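Putative ATP-grasp superfamily protein (Archaeoglobus fulgidus, PDB 3DF7) is of unknown function but probably binds ATP and a metal ion, as other members of the ATP-grasp superfamily do. Local coordinates at residues A[211-214]-A[215-219]. Residues are numbered along the deposited sequence; the frame is centred on the assembly and turned at random.
Sequences EVVE and EAVRA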
# COMPACT_ATOMS: atom_id res chain seq x y z
N GLU A 211 -9.31 18.38 -3.85
CA GLU A 211 -10.41 17.78 -3.11
C GLU A 211 -10.09 16.37 -2.62
O GLU A 211 -10.35 16.03 -1.47
CB GLU A 211 -11.67 17.73 -3.99
CG GLU A 211 -12.38 19.06 -4.11
CD GLU A 211 -13.56 19.02 -5.06
OE1 GLU A 211 -14.23 17.96 -5.13
OE2 GLU A 211 -13.82 20.03 -5.73
N VAL A 212 -9.51 15.56 -3.50
CA VAL A 212 -9.16 14.19 -3.15
C VAL A 212 -8.09 14.15 -2.05
O VAL A 212 -8.15 13.31 -1.16
CB VAL A 212 -8.69 13.43 -4.42
CG1 VAL A 212 -8.02 12.12 -4.05
CG2 VAL A 212 -9.91 13.16 -5.31
N VAL A 213 -7.13 15.06 -2.11
CA VAL A 213 -6.10 15.12 -1.09
C VAL A 213 -6.73 15.58 0.22
O VAL A 213 -6.46 15.01 1.28
CB VAL A 213 -4.97 16.12 -1.48
CG1 VAL A 213 -4.03 16.33 -0.29
CG2 VAL A 213 -4.20 15.57 -2.67
N GLU A 214 -7.59 16.59 0.15
CA GLU A 214 -8.25 17.11 1.35
C GLU A 214 -9.02 16.02 2.08
O GLU A 214 -8.96 15.91 3.30
CB GLU A 214 -9.20 18.25 0.99
CG GLU A 214 -9.75 18.98 2.22
CD GLU A 214 -10.69 20.12 1.86
OE1 GLU A 214 -10.30 20.96 1.02
OE2 GLU A 214 -11.80 20.19 2.42
N GLU A 215 -9.75 15.20 1.33
CA GLU A 215 -10.53 14.13 1.94
C GLU A 215 -9.67 12.97 2.41
O GLU A 215 -10.01 12.29 3.37
CB GLU A 215 -11.62 13.65 0.98
CG GLU A 215 -12.65 14.72 0.65
CD GLU A 215 -13.07 15.53 1.87
OE1 GLU A 215 -13.49 14.91 2.87
OE2 GLU A 215 -12.97 16.77 1.83
N ALA A 216 -8.55 12.72 1.72
CA ALA A 216 -7.65 11.64 2.12
C ALA A 216 -7.05 12.00 3.47
O ALA A 216 -6.94 11.16 4.37
CB ALA A 216 -6.54 11.45 1.09
N VAL A 217 -6.64 13.26 3.61
CA VAL A 217 -6.06 13.74 4.85
C VAL A 217 -7.10 13.64 5.96
O VAL A 217 -6.80 13.18 7.06
CB VAL A 217 -5.59 15.21 4.73
CG1 VAL A 217 -5.19 15.75 6.10
CG2 VAL A 217 -4.41 15.30 3.76
N ARG A 218 -8.32 14.07 5.66
CA ARG A 218 -9.40 14.03 6.64
C ARG A 218 -9.61 12.60 7.15
O ARG A 218 -9.87 12.38 8.33
CB ARG A 218 -10.70 14.55 6.01
CG ARG A 218 -11.76 14.97 7.05
CD ARG A 218 -13.08 15.34 6.39
NE ARG A 218 -12.90 16.29 5.28
CZ ARG A 218 -12.48 17.54 5.42
NH1 ARG A 218 -12.18 18.03 6.61
NH2 ARG A 218 -12.34 18.30 4.34
N ALA A 219 -9.48 11.63 6.25
CA ALA A 219 -9.64 10.22 6.59
C ALA A 219 -8.58 9.71 7.55
O ALA A 219 -8.90 9.09 8.57
CB ALA A 219 -9.64 9.37 5.32
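Glu214, Glu215 and Arg218 form a salt-bridge network on the outer side of the amphipathic helix 206-220, which packs on the antiparallel sheet of the ATP-grasp domain. Arg218 grips Glu215 side-on: NE meets OE1 at 2.8 Å and NH2 meets OE2 at 3.0 Å. Both oxygens lie almost in the guanidinium plane and are approached on their syn sides, though nearly 30° out of the carboxylate plane. The bend at chi2 (-43°) turns the Glu215 carboxylate along the outside of the helix toward Arg218, whose own chain bends at chi3 (-50°). Glu214, one turn before Arg218, adds a second salt bridge, its OE2 lying 2.7 Å from Arg218 NH2 with the carboxylate nearly perpendicular to the guanidinium. Arg218 NH2 thus serves both acids, Glu214 OE2 and Glu215 OE2 lying 3.7 Å apart, and its charge probably offsets their repulsion. An alanine in place of Glu215 would probably leave NE without its carboxylate mate, strip NH2 of one of its two, and free the guanidinium to turn about its link to Glu214.

Four successive i to i+4 backbone bonds, from Glu215 N to Glu211 O through Arg218 N to Glu214 O, keep this spacing.

Apolar residues suit the inner side, where Val212 and Ala216 sit against strands 168-176 and 228-236; the small Ala216 is consistent with a close approach of helix and sheet. On the flank, partly exposed, Val213 and Val217 reach strand 180-191 and touch each other loosely, Val213 CG1 lying 4.2 Å from Val217 CG2.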